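Isomaltodextranase (Arthrobacter globiformis, PDB 5AWO) hydrolyses the alpha-1,6-glucosidic linkages of dextran, removing successive isomaltose units from the non-reducing ends of the chains. Local coordinates at residues R391-W396 / F410-T415; T417-I422 / R450-L455. One frame throughout, in Å; residues are numbered along the deposited sequence.

Contact 1: R391-W396 / F410-T415; sequences RDTERW and FNRSDT
E394 grips the 410-415 loop by hydrogen bonds from both its backbone and its side chain. Its carbonyl O accepts from F410 N at 2.9 Å, and its OE2 takes the backbone N of R412 at 2.8 Å, nearly straight at 170°. A glutamate suits the place because its chain, extended beyond CG (chi2 177°), spans the distance from turn to loop. A water donates both to OE2 and to N411 OD1, the oxygen that closes an Asx turn onto S413 N; N411 ND2 bonds to E416 O. R412 NH1 reaches T393 OG1 at 2.9 Å, close to the guanidinium plane; the rest of that guanidinium is held by S279 and Q283.

Apolar contact is slighter: W396 CD1 meets F410 CE2 at 3.8 Å, the two ring planes almost perpendicular. W396 NE1 also bonds to T393 O, bridging the ring to the type I turn D392-R395, where D392 OD1 accepts from E394 N in a second Asx turn.

The charges of E394 and R412 do not pair directly, although their aliphatic parts touch; OE1 goes instead to K420. This chemistry implies a join made mainly by polar bonds, with the aromatic rings at its buried end.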
# COMPACT_ATOMS: atom_id res chain seq x y z
N ARG A 391 16.53 -7.46 -6.65
CA ARG A 391 15.82 -7.61 -5.39
C ARG A 391 15.43 -9.08 -5.25
O ARG A 391 15.26 -9.77 -6.24
CB ARG A 391 14.56 -6.71 -5.34
CG ARG A 391 14.82 -5.25 -5.64
CD ARG A 391 13.53 -4.46 -5.80
NE ARG A 391 13.81 -3.15 -6.37
CZ ARG A 391 12.91 -2.25 -6.70
NH1 ARG A 391 11.61 -2.51 -6.56
NH2 ARG A 391 13.30 -1.07 -7.18
N ASP A 392 15.35 -9.53 -3.99
CA ASP A 392 15.09 -10.95 -3.71
C ASP A 392 13.62 -11.13 -3.33
O ASP A 392 13.21 -10.77 -2.24
CB ASP A 392 15.99 -11.41 -2.57
CG ASP A 392 16.05 -12.91 -2.43
OD1 ASP A 392 15.05 -13.59 -2.80
OD2 ASP A 392 17.08 -13.43 -1.94
N THR A 393 12.86 -11.77 -4.23
CA THR A 393 11.44 -12.01 -3.99
C THR A 393 11.17 -12.94 -2.80
O THR A 393 10.05 -12.94 -2.30
CB THR A 393 10.72 -12.63 -5.21
OG1 THR A 393 11.22 -13.96 -5.46
CG2 THR A 393 10.85 -11.77 -6.44
N GLU A 394 12.18 -13.69 -2.33
CA GLU A 394 11.99 -14.75 -1.37
C GLU A 394 12.46 -14.43 0.05
O GLU A 394 12.34 -15.25 0.93
CB GLU A 394 12.67 -16.01 -1.87
CG GLU A 394 12.01 -16.58 -3.11
CD GLU A 394 12.76 -17.78 -3.61
OE1 GLU A 394 13.95 -17.66 -3.99
OE2 GLU A 394 12.15 -18.88 -3.64
N ARG A 395 13.03 -13.24 0.27
CA ARG A 395 13.47 -12.84 1.60
C ARG A 395 13.05 -11.40 1.85
O ARG A 395 13.48 -10.48 1.11
CB ARG A 395 14.99 -12.97 1.73
CG ARG A 395 15.45 -14.42 1.62
CD ARG A 395 16.95 -14.59 1.87
NE ARG A 395 17.69 -14.02 0.75
CZ ARG A 395 18.95 -13.61 0.78
NH1 ARG A 395 19.68 -13.66 1.90
NH2 ARG A 395 19.49 -13.14 -0.33
N TRP A 396 12.26 -11.21 2.89
CA TRP A 396 11.60 -9.92 3.20
C TRP A 396 11.87 -9.51 4.64
O TRP A 396 11.92 -10.36 5.52
CB TRP A 396 10.08 -10.05 3.02
CG TRP A 396 9.68 -10.06 1.57
CD1 TRP A 396 9.83 -11.07 0.67
CD2 TRP A 396 9.08 -8.97 0.87
NE1 TRP A 396 9.37 -10.67 -0.56
CE2 TRP A 396 8.92 -9.38 -0.46
CE3 TRP A 396 8.69 -7.69 1.24
CZ2 TRP A 396 8.36 -8.54 -1.43
CZ3 TRP A 396 8.14 -6.86 0.29
CH2 TRP A 396 7.99 -7.29 -1.03
N PHE A 410 10.83 -17.36 2.14
CA PHE A 410 9.94 -18.07 1.22
C PHE A 410 10.75 -19.01 0.35
O PHE A 410 11.86 -18.70 -0.03
CB PHE A 410 9.20 -17.07 0.32
CG PHE A 410 8.32 -16.12 1.07
CD1 PHE A 410 7.00 -16.44 1.35
CD2 PHE A 410 8.80 -14.89 1.47
CE1 PHE A 410 6.20 -15.59 2.08
CE2 PHE A 410 7.98 -14.01 2.14
CZ PHE A 410 6.68 -14.35 2.45
N ASN A 411 10.14 -20.13 -0.01
CA ASN A 411 10.69 -21.05 -1.02
C ASN A 411 9.72 -21.26 -2.15
O ASN A 411 8.79 -22.06 -2.03
CB ASN A 411 11.12 -22.38 -0.42
CG ASN A 411 11.66 -23.33 -1.47
OD1 ASN A 411 11.99 -22.91 -2.59
ND2 ASN A 411 11.78 -24.59 -1.13
N ARG A 412 9.98 -20.57 -3.27
CA ARG A 412 9.13 -20.64 -4.45
C ARG A 412 9.48 -21.81 -5.39
O ARG A 412 8.80 -21.98 -6.42
CB ARG A 412 9.16 -19.30 -5.17
CG ARG A 412 8.63 -18.14 -4.35
CD ARG A 412 8.83 -16.80 -5.03
NE ARG A 412 8.03 -16.72 -6.25
CZ ARG A 412 8.33 -16.01 -7.32
NH1 ARG A 412 9.40 -15.22 -7.34
NH2 ARG A 412 7.56 -16.12 -8.38
N SER A 413 10.48 -22.63 -5.07
CA SER A 413 10.72 -23.82 -5.86
C SER A 413 9.50 -24.74 -5.79
O SER A 413 8.88 -24.90 -4.72
CB SER A 413 11.93 -24.58 -5.35
OG SER A 413 12.11 -25.79 -6.08
N ASP A 414 9.16 -25.40 -6.90
CA ASP A 414 8.10 -26.40 -6.87
C ASP A 414 8.58 -27.78 -6.39
O ASP A 414 7.79 -28.63 -6.05
CB ASP A 414 7.43 -26.46 -8.25
CG ASP A 414 7.13 -25.07 -8.79
OD1 ASP A 414 6.45 -24.27 -8.10
OD2 ASP A 414 7.59 -24.73 -9.90
N THR A 415 9.89 -27.98 -6.33
CA THR A 415 10.40 -29.34 -6.08
C THR A 415 11.47 -29.45 -4.98
O THR A 415 11.51 -30.44 -4.22
CB THR A 415 10.96 -29.87 -7.38
OG1 THR A 415 9.92 -29.82 -8.36
CG2 THR A 415 11.43 -31.33 -7.26
O HOH W 1 13.85 -21.02 -3.50

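Contact 2: T417-I422 / R450-L455; sequences TVTKTI and RATAAL. With PO4 (phosphate ion), chain B.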
# COMPACT_ATOMS: atom_id res chain seq x y z
N THR A 417 13.82 -28.51 -1.61
CA THR A 417 13.92 -27.89 -0.31
C THR A 417 15.10 -26.93 -0.33
O THR A 417 16.17 -27.27 -0.85
CB THR A 417 14.06 -28.98 0.77
OG1 THR A 417 12.84 -29.74 0.78
CG2 THR A 417 14.31 -28.39 2.13
N VAL A 418 14.89 -25.69 0.11
CA VAL A 418 15.89 -24.63 -0.03
C VAL A 418 16.03 -23.87 1.28
O VAL A 418 15.02 -23.52 1.92
CB VAL A 418 15.49 -23.65 -1.16
CG1 VAL A 418 16.47 -22.50 -1.29
CG2 VAL A 418 15.33 -24.40 -2.48
N THR A 419 17.26 -23.62 1.67
CA THR A 419 17.56 -22.86 2.86
C THR A 419 17.56 -21.36 2.52
O THR A 419 18.19 -20.94 1.54
CB THR A 419 18.92 -23.25 3.45
OG1 THR A 419 18.84 -24.61 3.87
CG2 THR A 419 19.31 -22.33 4.63
N LYS A 420 16.86 -20.58 3.33
CA LYS A 420 16.84 -19.14 3.23
C LYS A 420 17.25 -18.54 4.55
O LYS A 420 16.86 -19.05 5.61
CB LYS A 420 15.42 -18.64 2.89
CG LYS A 420 14.86 -19.15 1.57
CD LYS A 420 15.63 -18.63 0.37
CE LYS A 420 15.00 -19.06 -0.94
NZ LYS A 420 15.82 -18.71 -2.13
N THR A 421 18.00 -17.44 4.50
CA THR A 421 18.58 -16.83 5.70
C THR A 421 18.60 -15.32 5.56
O THR A 421 18.89 -14.78 4.48
CB THR A 421 20.02 -17.34 5.92
OG1 THR A 421 20.00 -18.75 6.14
CG2 THR A 421 20.67 -16.67 7.10
N ILE A 422 18.28 -14.65 6.66
CA ILE A 422 18.49 -13.21 6.80
C ILE A 422 19.42 -13.01 8.00
O ILE A 422 19.13 -13.42 9.12
CB ILE A 422 17.16 -12.44 6.96
CG1 ILE A 422 16.50 -12.27 5.58
CG2 ILE A 422 17.37 -11.06 7.59
CD1 ILE A 422 17.22 -11.32 4.66
N ARG A 450 20.86 -14.22 13.27
CA ARG A 450 20.30 -14.51 11.96
C ARG A 450 18.98 -15.24 12.19
O ARG A 450 18.73 -15.77 13.29
CB ARG A 450 21.28 -15.36 11.15
CG ARG A 450 21.62 -16.69 11.80
CD ARG A 450 23.00 -17.22 11.46
NE ARG A 450 23.15 -17.58 10.05
CZ ARG A 450 22.90 -18.78 9.52
NH1 ARG A 450 22.44 -19.79 10.27
NH2 ARG A 450 23.10 -18.97 8.22
N ALA A 451 18.13 -15.19 11.17
CA ALA A 451 16.93 -16.02 11.07
C ALA A 451 17.07 -16.89 9.83
O ALA A 451 17.45 -16.40 8.74
CB ALA A 451 15.70 -15.14 10.99
N THR A 452 16.77 -18.18 9.97
CA THR A 452 17.01 -19.13 8.89
C THR A 452 15.95 -20.23 8.90
O THR A 452 15.36 -20.51 9.94
CB THR A 452 18.42 -19.76 9.01
OG1 THR A 452 18.76 -20.51 7.83
CG2 THR A 452 18.55 -20.63 10.23
N ALA A 453 15.71 -20.81 7.74
CA ALA A 453 14.79 -21.94 7.63
C ALA A 453 15.13 -22.77 6.43
O ALA A 453 15.47 -22.23 5.37
CB ALA A 453 13.36 -21.45 7.53
N ALA A 454 15.02 -24.08 6.59
CA ALA A 454 15.13 -25.03 5.50
C ALA A 454 13.72 -25.34 5.08
O ALA A 454 12.98 -26.04 5.75
CB ALA A 454 15.84 -26.30 5.96
N LEU A 455 13.30 -24.74 3.97
CA LEU A 455 11.92 -24.69 3.59
C LEU A 455 11.56 -25.69 2.51
O LEU A 455 12.21 -25.73 1.46
CB LEU A 455 11.61 -23.30 3.07
CG LEU A 455 11.72 -22.16 4.08
CD1 LEU A 455 11.68 -20.80 3.41
CD2 LEU A 455 10.61 -22.27 5.10
P PO4 B . 24.82 -15.67 7.09
O1 PO4 B . 26.32 -15.60 7.38
O2 PO4 B . 24.52 -14.61 6.01
O3 PO4 B . 24.01 -15.38 8.33
O4 PO4 B . 24.47 -17.03 6.57
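Strands 418-422 and 450-455 run antiparallel, their axes 4.6 Å apart at closest and their directions at 163°, with V418-L455, K420-A453 and I422-A451 as hydrogen-bonded pairs and T419-A454 and T421-T452 as non-hydrogen-bonded ones. Each hydrogen-bonded pair is joined by two N-H...O=C bonds, from I422 N to A451 O at 2.8 Å up to K420 N to A453 O at 3.0 Å. Between them, CA-H...O contacts such as T419 CA to A453 O, 3.3 Å, add a weaker attraction.

The face bearing T419, T421, T452 and A454 is the more polar one. T421 and T452 lie side by side, and their OG1 atoms share a hydrogen bond of 2.7 Å. With T452 OG1 anti to its own N (chi1 -170°) and T421 OG1 beside its own, the two hydroxyls meet across the pair. Beta-branched threonine suits such an extended, partly exposed strand. T421 CG2 turns instead to R450, approaching NH2 at 3.5 Å. The R450 chain bends at chi3, and its guanidinium holds a phosphate, probably from the crystallisation liquor, side-on: NE gives to O3 and NH2 to O4, each at 2.9 Å. K426 also binds this ion.

The other face carries V418, K420, I422, A451, A453 and L455. K420 CG packs on L455 CD1 at 4.0 Å, the two side chains crossing at about a right angle, before the lysine runs on to its salt bridge with E394. This face is laid over the main antiparallel sheet of the C-terminal beta-sandwich domain: I422 and L455 rest on L409 of strand 405-410, while the small A451 and A453 touch F463 and A461 of strand 460-466, consistent with close packing there.

Both contacts belong to the C-terminal beta-sandwich domain and follow one another along the chain, their centres about 10 Å apart. Both are partly buried, but no touching residue of contact 1, a turn-to-loop join near helices 295-302 and 326-339, is exposed, whereas contact 2, a regular two-strand ladder, has four exposed residues, T419 and A454 of its threonine-bearing face among them. A few bonds to E394 and T393 carry the first, with the rings adding a smaller apolar contact; repeating backbone bonds dominate the second. Besides the salt bridge that the two contacts share, N411 ND2 probably donates to L455 O at 2.9 Å, tying the loop to the ladder.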